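Local structure of particle-associated glycoside hydrolase (Acinetobacter phage Fri1, 6C72) at residues Asp22-Leu27 / Thr42-Gly47; Leu56-Asn61 / Ala80-Val85; Ala139-Asn144 / Tyr190-Asn195; Cys285-Leu290 / Cys320-Leu325; Ala324-Gly329 / Lys356-Ile361. The protein probably depolymerises the capsular polysaccharide of Acinetobacter baumannii, serving as a trimeric phage tailspike that degrades the host capsule during virus entry. All blocks are in the same frame, centred on the assembly; numbering follows the deposited sequence.

Interaction 1 of 5, residues Asp22-Leu27 / Thr42-Gly47; sequences DSVNAL and TSYVAG
V24 lays its CG2 methyl over one face of the Y44 ring: CG2 stands 3.7 Å from the ring centroid and only 15° off the ring normal, a CH-pi contact. The first torsion of Y44 places its ring there, with CG anti to the backbone N (chi1 -164°), so that the ring folds back to V24 although its CB starts out away from the helix. The same two residues are joined through the backbone, V24 N donating to Y44 O at 3.0 Å with an N-H...O angle of 171°; the donor lies in the carbonyl plane, on a lone pair. S23 comes alongside, its CB 3.3 Å from Y44 O and 3.7 Å from A46 CB. One residue earlier the hold is slacker, since S43 N reaches D22 O only in a weak bond of 3.4 Å. S23 is also the N-cap of helix 24-27: its OG accepts from A26 N at 3.3 Å, while V24 N, in the first turn of that helix, is satisfied by the Y44 carbonyl. At the far end of the ring Y44 OH is hydrogen-bonded to G67 O. The contact joins the start of short helix 24-27 to the loop that follows strand 38-41, and V24 also rests on Y55 of strand 54-58 and I71 of strand 70-72.

Interaction 2 of 5, residues Leu56-Asn61 / Ala80-Val85; sequences LWDANN and AWLLQV
L56 pairs with L82 through two backbone bonds, L56 N to L82 O at 2.8 Å and L82 N to L56 O at 2.7 Å, the mark of an antiparallel hydrogen-bonded pair. Its side chain packs across that of Q84 at about a right angle. W57 follows as the non-hydrogen-bonded pair of W81, and here the indoles do the work. W57 CG is anti to the backbone N (chi1 175°) and W81 CG anti to the carbonyl carbon (chi1 -63°), which brings the indoles together: W57 CE3 stands 3.4 Å above the W81 ring, over its centre, yet the planes are inclined at 52°, so the rings meet obliquely. W57 CB adds a CH-pi contact over the six-membered ring of W81, 3.9 Å from its centroid. D58 restores the hydrogen-bonded pattern with A80: D58 N donates to A80 O at 2.8 Å, nearly along the C=O axis, and A80 N returns a bond to D58 O at 2.9 Å. D58 CB meets L82 CD1 at 3.9 Å. Beyond the strand N61 covers the A80 methyl with its CB and amide, OD1 being held by A63 N. Two reciprocal pairs of backbone bonds, flanking W57-W81, thus satisfy the ladder's polar atoms, leaving the buried tryptophan side to cohere by apolar ring contact, with W81 NE1 met by V30 O.

Interaction 3 of 5, residues Ala139-Asn144 / Tyr190-Asn195; sequences AMAKSN and YLVPEN
Backbone bonds set the register of A139-N144 against Y190-N195, two strand ends running parallel. L191 N donates to A139 O at 3.0 Å and A141 N to L191 O at 2.7 Å, both with N-H...O angles near 164°, so L191 is gripped through both its N and its O. Apolar contacts fall on two sides of this ladder. On one, M140 CG touches P193 CG at 3.4 Å; the side chains meet at a slant. On the other, the A141 methyl touches both Y190 and V192, with A141 CB 3.5 Å from Y190 CE1 and 3.9 Å from V192 CG2. With CG anti to the backbone N (chi1 -161°), the tyrosine ring swings toward the neighbouring strand, its edge close to A139 O, and W181 meets this ring at about 50°. Water-mediated links complete the set. One water joins Y190 OH, at 2.8 Å, to K142 N, at 3.1 Å; another bridges S143 OG and N195 O, spanning the place where the chains have parted. Y190 OH is also hydrogen-bonded to G200 O, and S143 OG to T197 N. The third subunit covers part of the region: K142 NZ, salt-bridged to D118, is also hydrogen-bonded to S156 of that subunit, and N195 ND2 to Q171 O of the same subunit. Direct backbone bonding thus gives way, past A141, to proline packing and bridging water, a pairing of strands 133-140 and 188-192 that frays at one end beside the trimer interface.

Interaction 4 of 5, residues Cys285-Leu290 / Cys320-Leu325; sequences CTFQQL and CVFNAL
Adjacent parallel strands 286-289 and 321-324, neighbouring rungs on one side of a beta-helix, run with their axes 1° apart and 4.7 Å from each other. Five backbone bonds zip them together, and the donor switches strand at each step: V321 N to C285 O, F287 N to V321 O at 2.7 Å, N323 N to F287 O, Q289 N to N323 O, and L325 N to Q289 O. Carbonyl O of Q289 takes a second donor, a water at 2.8 Å that also donates to L325 O. Such in-register stacking puts like residues one above another, as in the right-handed parallel beta-helix common in phage tailspikes: C285 beside C320 and F287 beside F322. The phenyl rings project together, near-parallel at 9° but displaced, centroids 5.1 Å apart, with little face overlap; F287 CD1 reaches F322 CE1 at 3.3 Å. Both CG atoms stand anti to the carbonyl carbon (chi1 near -53° in each), which gives the rings their common direction. The aromatic ladder goes on through F355, stacked on F322, while F300 and F282 meet F287 edge-to-face. On the face of T286, V321 and Q288, T286 CG2 packs against V321 CB at 3.9 Å, and Q288 NE2 donates to T286 OG1 at 2.8 Å, an atom also hydrogen-bonded to N263. L290 CD2 rests on L325 CG at 3.7 Å, where the strands run out.

Interaction 5 of 5, residues Ala324-Gly329 / Lys356-Ile361; sequences ALASAG and KGKATI
The carbonyl O of A324 receives the backbone N of K358 at 2.7 Å, with an N-H...O angle of 162° and the donor tilted out of the carbonyl plane. G357 CA approaches the same oxygen at 3.5 Å as a CA-H...O contact. This is the edge of a beta-helix rung, where strand 321-324 ends beside strand 354-357 and the latter enters a type II' turn from K356 to A359. Parallel pairing persists for a single bridge, A324 with G357, and its other bond is weak: A324 N to K356 O at 3.4 Å. K356 O also accepts A359 N at 3.1 Å, the bond that closes the turn, so this carbonyl serves the turn and the neighbouring rung together. G357 occupies the second position of the turn with positive phi (65°), which goes with the close passage of its CA by A324 O. Beyond the bridge the contact is carried by the aliphatic part of K358. K358 CB stands 3.6 Å from A324 O, and a bend at the second torsion (chi2 -73°) takes the rest of the chain past the backbone of A326. The charged end leads away to D407, with which K358 NZ forms a salt bridge, while G357 N is hydrogen-bonded to D380 OD2. A359, which ends the turn, packs against F322 and L299. Where the lysine passes A326, its CE lies 4.0 Å from the A326 CB methyl.

Overall arrangement
From the N terminus, interaction 1 closes the loop from helix 24-27 to the chain after strand 38-41, and interaction 2 then closes a second loop by pairing strands 54-58 and 80-83. The two follow in series and touch, L27 CG lying 3.4 Å from W81 CD1, so they tie together the N-terminal mixed-sheet domain. Interaction 3 joins strands 133-140 and 188-192 of the beta-helix, its nearest atoms about 11 Å from those of interaction 2. Interactions 4 and 5 lie farther along the beta-helix; they share A324 and L325 and link strands 286-289, 321-324 and 354-357 in succession. None of the five nests or crosses.

Interaction 1 of 5, residues Asp22-Leu27 / Thr42-Gly47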
# COMPACT_ATOMS: atom_id res chain seq x y z
N ASP A 22 16.05 -32.51 43.36
CA ASP A 22 16.56 -32.90 42.05
C ASP A 22 15.47 -33.24 41.03
O ASP A 22 15.79 -33.40 39.85
CB ASP A 22 17.54 -34.08 42.18
CG ASP A 22 16.90 -35.33 42.78
OD1 ASP A 22 15.69 -35.32 43.06
OD2 ASP A 22 17.63 -36.32 42.98
N SER A 23 14.22 -33.37 41.46
CA SER A 23 13.14 -33.76 40.55
C SER A 23 11.81 -33.48 41.22
O SER A 23 11.75 -33.19 42.42
CB SER A 23 13.24 -35.23 40.14
OG SER A 23 12.97 -36.07 41.24
N VAL A 24 10.74 -33.62 40.43
CA VAL A 24 9.39 -33.49 40.98
C VAL A 24 9.09 -34.63 41.94
O VAL A 24 8.47 -34.43 42.99
CB VAL A 24 8.35 -33.41 39.83
CG1 VAL A 24 6.98 -33.81 40.33
CG2 VAL A 24 8.29 -32.00 39.25
N ASN A 25 9.54 -35.84 41.61
CA ASN A 25 9.32 -36.97 42.52
C ASN A 25 9.94 -36.70 43.88
O ASN A 25 9.37 -37.07 44.92
CB ASN A 25 9.86 -38.27 41.92
CG ASN A 25 8.97 -38.82 40.82
OD1 ASN A 25 7.80 -38.42 40.70
ND2 ASN A 25 9.50 -39.73 40.01
N ALA A 26 11.11 -36.06 43.91
CA ALA A 26 11.72 -35.72 45.19
C ALA A 26 10.90 -34.66 45.92
O ALA A 26 10.75 -34.72 47.15
CB ALA A 26 13.16 -35.24 44.98
N LEU A 27 10.34 -33.71 45.17
CA LEU A 27 9.50 -32.67 45.77
C LEU A 27 8.26 -33.26 46.44
O LEU A 27 7.82 -32.78 47.49
CB LEU A 27 9.11 -31.65 44.70
CG LEU A 27 8.46 -30.31 45.09
CD1 LEU A 27 9.37 -29.48 45.99
CD2 LEU A 27 8.09 -29.53 43.83
N THR A 42 15.72 -29.16 40.44
CA THR A 42 16.81 -29.20 39.48
C THR A 42 16.31 -29.55 38.08
O THR A 42 16.70 -28.92 37.09
CB THR A 42 17.85 -30.23 39.93
OG1 THR A 42 18.47 -29.80 41.15
CG2 THR A 42 18.90 -30.44 38.85
N SER A 43 15.49 -30.59 37.99
CA SER A 43 14.84 -31.00 36.75
C SER A 43 13.42 -31.43 37.07
O SER A 43 13.04 -31.53 38.24
CB SER A 43 15.58 -32.14 36.06
OG SER A 43 16.97 -31.90 36.04
N TYR A 44 12.64 -31.71 36.02
CA TYR A 44 11.39 -32.41 36.27
C TYR A 44 11.66 -33.89 36.55
O TYR A 44 11.33 -34.39 37.63
CB TYR A 44 10.44 -32.26 35.08
CG TYR A 44 9.01 -32.62 35.41
CD1 TYR A 44 8.60 -33.95 35.50
CD2 TYR A 44 8.06 -31.63 35.64
CE1 TYR A 44 7.29 -34.26 35.80
CE2 TYR A 44 6.77 -31.93 35.93
CZ TYR A 44 6.39 -33.24 36.00
OH TYR A 44 5.08 -33.53 36.29
N VAL A 45 12.26 -34.60 35.60
CA VAL A 45 12.75 -35.96 35.81
C VAL A 45 14.23 -35.90 36.19
O VAL A 45 15.03 -35.28 35.49
CB VAL A 45 12.52 -36.84 34.57
CG1 VAL A 45 13.18 -38.19 34.75
CG2 VAL A 45 11.03 -37.01 34.33
N ALA A 46 14.58 -36.57 37.28
CA ALA A 46 15.92 -36.45 37.85
C ALA A 46 16.99 -36.79 36.83
O ALA A 46 16.90 -37.80 36.12
CB ALA A 46 16.05 -37.35 39.08
N GLY A 47 17.99 -35.92 36.74
CA GLY A 47 19.16 -36.11 35.90
C GLY A 47 19.00 -35.73 34.44
O GLY A 47 19.95 -35.92 33.67

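Interaction 2 of 5, residues Leu56-Asn61 / Ala80-Val85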
# COMPACT_ATOMS: atom_id res chain seq x y z
N LEU A 56 5.75 -22.72 45.35
CA LEU A 56 5.36 -22.14 46.63
C LEU A 56 4.51 -23.14 47.40
O LEU A 56 3.59 -23.74 46.85
CB LEU A 56 4.59 -20.83 46.45
CG LEU A 56 5.35 -19.62 45.88
CD1 LEU A 56 4.48 -18.37 45.90
CD2 LEU A 56 6.64 -19.40 46.64
N TRP A 57 4.82 -23.30 48.68
CA TRP A 57 4.16 -24.31 49.50
C TRP A 57 2.78 -23.83 49.95
O TRP A 57 2.64 -22.73 50.47
CB TRP A 57 5.03 -24.65 50.71
CG TRP A 57 4.41 -25.59 51.69
CD1 TRP A 57 4.03 -25.30 52.96
CD2 TRP A 57 4.10 -26.97 51.48
NE1 TRP A 57 3.50 -26.42 53.56
CE2 TRP A 57 3.53 -27.46 52.67
CE3 TRP A 57 4.24 -27.85 50.40
CZ2 TRP A 57 3.10 -28.78 52.81
CZ3 TRP A 57 3.82 -29.16 50.54
CH2 TRP A 57 3.26 -29.62 51.74
N ASP A 58 1.76 -24.66 49.72
CA ASP A 58 0.42 -24.42 50.24
C ASP A 58 0.07 -25.62 51.11
O ASP A 58 -0.15 -26.72 50.60
CB ASP A 58 -0.60 -24.23 49.11
CG ASP A 58 -1.95 -23.70 49.61
OD1 ASP A 58 -2.08 -23.40 50.82
OD2 ASP A 58 -2.88 -23.56 48.79
N ALA A 59 0.04 -25.40 52.43
CA ALA A 59 -0.17 -26.51 53.36
C ALA A 59 -1.58 -27.08 53.28
O ALA A 59 -1.77 -28.28 53.51
CB ALA A 59 0.12 -26.04 54.79
N ASN A 60 -2.57 -26.27 52.92
CA ASN A 60 -3.95 -26.72 52.91
C ASN A 60 -4.41 -27.29 51.58
O ASN A 60 -5.53 -27.80 51.51
CB ASN A 60 -4.87 -25.56 53.30
CG ASN A 60 -4.38 -24.82 54.52
OD1 ASN A 60 -4.05 -25.42 55.55
ND2 ASN A 60 -4.31 -23.49 54.41
N ASN A 61 -3.58 -27.22 50.54
CA ASN A 61 -4.05 -27.54 49.19
C ASN A 61 -4.49 -28.99 49.08
O ASN A 61 -3.74 -29.91 49.43
CB ASN A 61 -2.95 -27.25 48.18
CG ASN A 61 -3.46 -27.30 46.76
OD1 ASN A 61 -3.66 -28.37 46.19
ND2 ASN A 61 -3.62 -26.13 46.16
N ALA A 80 0.58 -28.94 48.92
CA ALA A 80 1.06 -28.99 47.55
C ALA A 80 2.09 -27.89 47.33
O ALA A 80 2.06 -26.84 47.98
CB ALA A 80 -0.07 -28.84 46.53
N TRP A 81 3.02 -28.17 46.43
CA TRP A 81 3.90 -27.14 45.91
C TRP A 81 3.28 -26.57 44.66
O TRP A 81 2.95 -27.31 43.72
CB TRP A 81 5.29 -27.71 45.61
CG TRP A 81 5.99 -28.22 46.83
CD1 TRP A 81 6.01 -29.50 47.28
CD2 TRP A 81 6.75 -27.44 47.77
NE1 TRP A 81 6.75 -29.58 48.44
CE2 TRP A 81 7.21 -28.33 48.76
CE3 TRP A 81 7.08 -26.08 47.86
CZ2 TRP A 81 8.00 -27.90 49.83
CZ3 TRP A 81 7.86 -25.66 48.93
CH2 TRP A 81 8.32 -26.57 49.90
N LEU A 82 3.11 -25.25 44.64
CA LEU A 82 2.41 -24.57 43.56
C LEU A 82 3.41 -23.92 42.62
O LEU A 82 4.27 -23.13 43.05
CB LEU A 82 1.44 -23.53 44.12
CG LEU A 82 0.39 -24.09 45.07
CD1 LEU A 82 -0.63 -23.02 45.41
CD2 LEU A 82 -0.27 -25.34 44.50
N LEU A 83 3.29 -24.24 41.34
CA LEU A 83 4.18 -23.74 40.31
C LEU A 83 4.11 -22.22 40.22
O LEU A 83 3.02 -21.64 40.24
CB LEU A 83 3.80 -24.36 38.97
CG LEU A 83 4.67 -23.97 37.79
CD1 LEU A 83 6.05 -24.60 37.99
CD2 LEU A 83 4.03 -24.37 36.46
N GLN A 84 5.27 -21.57 40.08
CA GLN A 84 5.36 -20.13 39.85
C GLN A 84 5.90 -19.90 38.45
O GLN A 84 7.07 -20.18 38.19
CB GLN A 84 6.24 -19.43 40.88
CG GLN A 84 5.79 -19.60 42.32
CD GLN A 84 4.37 -19.09 42.59
OE1 GLN A 84 3.54 -19.82 43.13
NE2 GLN A 84 4.10 -17.83 42.23
N VAL A 85 5.06 -19.40 37.57
CA VAL A 85 5.47 -19.05 36.22
C VAL A 85 6.00 -17.62 36.23
O VAL A 85 5.31 -16.70 36.67
CB VAL A 85 4.30 -19.18 35.23
CG1 VAL A 85 4.74 -18.68 33.85
CG2 VAL A 85 3.81 -20.61 35.17

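Interaction 3 of 5, residues Ala139-Asn144 / Tyr190-Asn195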
# COMPACT_ATOMS: atom_id res chain seq x y z
N ALA A 139 -2.43 -29.92 20.00
CA ALA A 139 -2.80 -28.89 20.95
C ALA A 139 -3.96 -28.07 20.40
O ALA A 139 -4.02 -27.78 19.20
CB ALA A 139 -1.63 -27.96 21.27
N MET A 140 -4.87 -27.73 21.29
CA MET A 140 -5.92 -26.78 21.00
C MET A 140 -5.42 -25.43 21.49
O MET A 140 -5.06 -25.29 22.67
CB MET A 140 -7.20 -27.21 21.71
CG MET A 140 -8.44 -26.45 21.36
SD MET A 140 -9.93 -27.18 22.11
CE MET A 140 -9.71 -28.90 21.63
N ALA A 141 -5.32 -24.46 20.58
CA ALA A 141 -4.89 -23.12 20.95
C ALA A 141 -5.91 -22.47 21.89
O ALA A 141 -7.12 -22.74 21.82
CB ALA A 141 -4.68 -22.25 19.71
N LYS A 142 -5.41 -21.62 22.77
CA LYS A 142 -6.24 -20.86 23.69
C LYS A 142 -5.83 -19.39 23.59
O LYS A 142 -4.71 -19.07 23.22
CB LYS A 142 -6.10 -21.38 25.12
CG LYS A 142 -6.49 -22.86 25.28
CD LYS A 142 -7.89 -23.12 24.73
CE LYS A 142 -8.18 -24.60 24.50
NZ LYS A 142 -8.46 -25.34 25.78
N SER A 143 -6.75 -18.50 23.96
CA SER A 143 -6.56 -17.09 23.65
C SER A 143 -5.30 -16.51 24.30
O SER A 143 -4.98 -16.82 25.46
CB SER A 143 -7.80 -16.28 24.07
OG SER A 143 -8.91 -16.63 23.27
N ASN A 144 -4.57 -15.71 23.53
CA ASN A 144 -3.41 -14.97 24.01
C ASN A 144 -2.31 -15.90 24.51
O ASN A 144 -1.53 -15.55 25.40
CB ASN A 144 -3.82 -13.96 25.08
CG ASN A 144 -4.92 -13.01 24.60
OD1 ASN A 144 -5.97 -12.88 25.24
ND2 ASN A 144 -4.68 -12.35 23.48
N TYR A 190 -2.12 -28.23 15.42
CA TYR A 190 -2.44 -27.02 16.18
C TYR A 190 -3.79 -26.48 15.70
O TYR A 190 -3.88 -25.87 14.63
CB TYR A 190 -1.33 -25.98 15.99
CG TYR A 190 -1.29 -24.89 17.03
CD1 TYR A 190 -1.82 -25.08 18.31
CD2 TYR A 190 -0.72 -23.64 16.73
CE1 TYR A 190 -1.76 -24.08 19.27
CE2 TYR A 190 -0.67 -22.62 17.67
CZ TYR A 190 -1.18 -22.84 18.94
OH TYR A 190 -1.12 -21.84 19.87
N LEU A 191 -4.83 -26.69 16.48
CA LEU A 191 -6.18 -26.22 16.16
C LEU A 191 -6.47 -24.91 16.88
O LEU A 191 -6.32 -24.82 18.10
CB LEU A 191 -7.22 -27.27 16.53
CG LEU A 191 -8.70 -26.89 16.36
CD1 LEU A 191 -9.06 -26.65 14.90
CD2 LEU A 191 -9.59 -27.95 17.00
N VAL A 192 -6.87 -23.90 16.13
CA VAL A 192 -7.26 -22.64 16.75
C VAL A 192 -8.78 -22.52 16.68
O VAL A 192 -9.31 -22.08 15.66
CB VAL A 192 -6.58 -21.44 16.08
CG1 VAL A 192 -6.81 -20.21 16.91
CG2 VAL A 192 -5.08 -21.71 15.89
N PRO A 193 -9.50 -22.89 17.74
CA PRO A 193 -10.97 -22.91 17.68
C PRO A 193 -11.53 -21.52 17.43
O PRO A 193 -10.85 -20.51 17.60
CB PRO A 193 -11.39 -23.41 19.07
CG PRO A 193 -10.21 -24.05 19.63
CD PRO A 193 -9.00 -23.33 19.05
N GLU A 194 -12.81 -21.49 17.05
CA GLU A 194 -13.51 -20.22 16.96
C GLU A 194 -13.52 -19.54 18.33
O GLU A 194 -13.48 -20.20 19.37
CB GLU A 194 -14.94 -20.43 16.43
CG GLU A 194 -15.84 -21.28 17.33
CD GLU A 194 -15.72 -22.77 17.05
OE1 GLU A 194 -14.69 -23.17 16.44
OE2 GLU A 194 -16.64 -23.53 17.43
N ASN A 195 -13.54 -18.21 18.31
CA ASN A 195 -13.49 -17.35 19.48
C ASN A 195 -12.18 -17.43 20.26
O ASN A 195 -12.08 -16.85 21.34
CB ASN A 195 -14.67 -17.61 20.43
CG ASN A 195 -15.95 -17.01 19.91
OD1 ASN A 195 -15.94 -15.91 19.34
ND2 ASN A 195 -17.07 -17.70 20.11
O HOH W 1 -2.48 -20.83 22.07
O HOH W 2 -11.18 -14.89 22.65

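Interaction 4 of 5, residues Cys285-Leu290 / Cys320-Leu325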
# COMPACT_ATOMS: atom_id res chain seq x y z
N CYS A 285 7.27 -15.24 3.10
CA CYS A 285 6.94 -16.65 3.27
C CYS A 285 7.12 -17.36 1.94
O CYS A 285 7.10 -16.73 0.90
CB CYS A 285 5.50 -16.82 3.78
SG CYS A 285 5.21 -16.03 5.38
N THR A 286 7.28 -18.68 1.98
CA THR A 286 7.37 -19.44 0.74
C THR A 286 6.32 -20.54 0.74
O THR A 286 5.82 -20.95 1.79
CB THR A 286 8.76 -20.07 0.52
OG1 THR A 286 8.95 -21.19 1.39
CG2 THR A 286 9.88 -19.05 0.75
N PHE A 287 5.94 -20.97 -0.46
CA PHE A 287 5.00 -22.07 -0.66
C PHE A 287 5.62 -22.98 -1.72
O PHE A 287 5.75 -22.58 -2.88
CB PHE A 287 3.62 -21.56 -1.11
CG PHE A 287 3.04 -20.49 -0.20
CD1 PHE A 287 3.38 -19.15 -0.37
CD2 PHE A 287 2.16 -20.83 0.82
CE1 PHE A 287 2.85 -18.17 0.44
CE2 PHE A 287 1.61 -19.85 1.64
CZ PHE A 287 1.96 -18.51 1.46
N GLN A 288 6.05 -24.18 -1.32
CA GLN A 288 6.91 -24.99 -2.18
C GLN A 288 6.43 -26.43 -2.22
O GLN A 288 6.29 -27.06 -1.17
CB GLN A 288 8.37 -24.93 -1.71
CG GLN A 288 8.77 -23.58 -1.16
CD GLN A 288 10.27 -23.35 -1.14
OE1 GLN A 288 10.96 -23.61 -2.14
NE2 GLN A 288 10.78 -22.84 -0.02
N GLN A 289 6.19 -26.94 -3.42
CA GLN A 289 5.98 -28.37 -3.68
C GLN A 289 7.20 -28.91 -4.43
O GLN A 289 7.19 -29.07 -5.64
CB GLN A 289 4.69 -28.59 -4.47
CG GLN A 289 3.43 -28.18 -3.72
CD GLN A 289 2.91 -29.28 -2.77
OE1 GLN A 289 3.66 -30.12 -2.30
NE2 GLN A 289 1.60 -29.25 -2.50
N LEU A 290 8.25 -29.24 -3.68
CA LEU A 290 9.51 -29.68 -4.26
C LEU A 290 9.78 -31.17 -4.06
O LEU A 290 10.91 -31.62 -4.23
CB LEU A 290 10.67 -28.85 -3.70
CG LEU A 290 10.58 -27.35 -4.00
CD1 LEU A 290 11.84 -26.63 -3.53
CD2 LEU A 290 10.33 -27.10 -5.49
N CYS A 320 6.82 -13.05 -1.33
CA CYS A 320 6.65 -14.48 -1.12
C CYS A 320 7.14 -15.23 -2.35
O CYS A 320 7.26 -14.66 -3.44
CB CYS A 320 5.19 -14.83 -0.83
SG CYS A 320 4.59 -14.17 0.75
N VAL A 321 7.44 -16.51 -2.16
CA VAL A 321 7.87 -17.40 -3.24
C VAL A 321 6.83 -18.50 -3.39
O VAL A 321 6.45 -19.14 -2.40
CB VAL A 321 9.26 -18.00 -2.98
CG1 VAL A 321 9.60 -19.05 -4.05
CG2 VAL A 321 10.33 -16.90 -2.93
N PHE A 322 6.37 -18.71 -4.61
CA PHE A 322 5.55 -19.85 -4.98
C PHE A 322 6.38 -20.69 -5.94
O PHE A 322 6.77 -20.20 -7.00
CB PHE A 322 4.24 -19.41 -5.63
CG PHE A 322 3.48 -18.41 -4.81
CD1 PHE A 322 2.59 -18.84 -3.82
CD2 PHE A 322 3.61 -17.05 -5.05
CE1 PHE A 322 1.88 -17.92 -3.06
CE2 PHE A 322 2.89 -16.12 -4.30
CZ PHE A 322 2.03 -16.56 -3.30
N ASN A 323 6.64 -21.93 -5.56
CA ASN A 323 7.60 -22.75 -6.30
C ASN A 323 7.08 -24.18 -6.39
O ASN A 323 6.75 -24.78 -5.37
CB ASN A 323 8.97 -22.70 -5.62
CG ASN A 323 10.07 -23.29 -6.46
OD1 ASN A 323 9.84 -23.72 -7.59
ND2 ASN A 323 11.29 -23.30 -5.93
N ALA A 324 7.05 -24.73 -7.59
CA ALA A 324 6.56 -26.08 -7.76
C ALA A 324 7.34 -26.78 -8.87
O ALA A 324 7.72 -26.16 -9.87
CB ALA A 324 5.06 -26.11 -8.08
N LEU A 325 7.62 -28.05 -8.66
CA LEU A 325 8.13 -28.92 -9.71
C LEU A 325 6.99 -29.80 -10.19
O LEU A 325 6.02 -30.05 -9.47
CB LEU A 325 9.29 -29.79 -9.21
CG LEU A 325 10.50 -29.05 -8.63
CD1 LEU A 325 11.50 -30.04 -7.97
CD2 LEU A 325 11.18 -28.20 -9.68
O HOH W 3 6.36 -31.49 -6.86

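Interaction 5 of 5, residues Ala324-Gly329 / Lys356-Ile361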
# COMPACT_ATOMS: atom_id res chain seq x y z
N ALA A 324 7.05 -24.73 -7.59
CA ALA A 324 6.56 -26.08 -7.76
C ALA A 324 7.34 -26.78 -8.87
O ALA A 324 7.72 -26.16 -9.87
CB ALA A 324 5.06 -26.11 -8.08
N LEU A 325 7.62 -28.05 -8.66
CA LEU A 325 8.13 -28.92 -9.71
C LEU A 325 6.99 -29.80 -10.19
O LEU A 325 6.02 -30.05 -9.47
CB LEU A 325 9.29 -29.79 -9.21
CG LEU A 325 10.50 -29.05 -8.63
CD1 LEU A 325 11.50 -30.04 -7.97
CD2 LEU A 325 11.18 -28.20 -9.68
N ALA A 326 7.10 -30.25 -11.44
CA ALA A 326 6.06 -31.09 -12.01
C ALA A 326 5.86 -32.33 -11.14
O ALA A 326 6.81 -32.89 -10.59
CB ALA A 326 6.43 -31.49 -13.44
N SER A 327 4.60 -32.72 -10.97
CA SER A 327 4.26 -33.90 -10.20
C SER A 327 3.04 -34.59 -10.81
O SER A 327 2.15 -33.92 -11.34
CB SER A 327 3.99 -33.55 -8.74
OG SER A 327 3.80 -34.72 -7.97
N ALA A 328 3.02 -35.92 -10.74
CA ALA A 328 1.95 -36.70 -11.37
C ALA A 328 0.58 -36.32 -10.81
O ALA A 328 0.31 -36.49 -9.61
CB ALA A 328 2.22 -38.19 -11.17
N GLY A 329 -0.30 -35.83 -11.69
CA GLY A 329 -1.64 -35.40 -11.31
C GLY A 329 -1.73 -34.02 -10.71
O GLY A 329 -2.85 -33.53 -10.51
N LYS A 356 8.16 -19.57 -9.26
CA LYS A 356 9.31 -20.32 -9.74
C LYS A 356 8.87 -21.70 -10.19
O LYS A 356 7.85 -22.23 -9.76
CB LYS A 356 10.37 -20.45 -8.65
CG LYS A 356 11.01 -19.14 -8.24
CD LYS A 356 11.98 -19.35 -7.09
CE LYS A 356 12.63 -18.05 -6.67
NZ LYS A 356 13.42 -18.22 -5.43
N GLY A 357 9.69 -22.30 -11.05
CA GLY A 357 9.41 -23.63 -11.54
C GLY A 357 8.15 -23.67 -12.37
O GLY A 357 8.07 -23.02 -13.42
N LYS A 358 7.14 -24.41 -11.91
CA LYS A 358 5.89 -24.49 -12.64
C LYS A 358 4.83 -23.53 -12.12
O LYS A 358 3.75 -23.44 -12.72
CB LYS A 358 5.35 -25.92 -12.59
CG LYS A 358 6.26 -26.96 -13.17
CD LYS A 358 6.28 -26.87 -14.67
CE LYS A 358 7.15 -27.97 -15.25
NZ LYS A 358 7.07 -27.98 -16.74
N ALA A 359 5.11 -22.78 -11.06
CA ALA A 359 4.06 -22.01 -10.39
C ALA A 359 3.46 -20.95 -11.31
O ALA A 359 4.18 -20.29 -12.06
CB ALA A 359 4.60 -21.36 -9.13
N THR A 360 2.14 -20.79 -11.23
CA THR A 360 1.38 -19.86 -12.07
C THR A 360 0.06 -19.53 -11.37
O THR A 360 -0.42 -20.28 -10.53
CB THR A 360 1.14 -20.45 -13.46
OG1 THR A 360 0.44 -19.50 -14.28
CG2 THR A 360 0.34 -21.75 -13.37
N ILE A 361 -0.51 -18.38 -11.72
CA ILE A 361 -1.74 -17.91 -11.10
C ILE A 361 -2.93 -18.51 -11.83
O ILE A 361 -2.96 -18.51 -13.07
CB ILE A 361 -1.82 -16.38 -11.10
CG1 ILE A 361 -0.70 -15.79 -10.24
CG2 ILE A 361 -3.20 -15.90 -10.68
CD1 ILE A 361 -0.58 -14.31 -10.38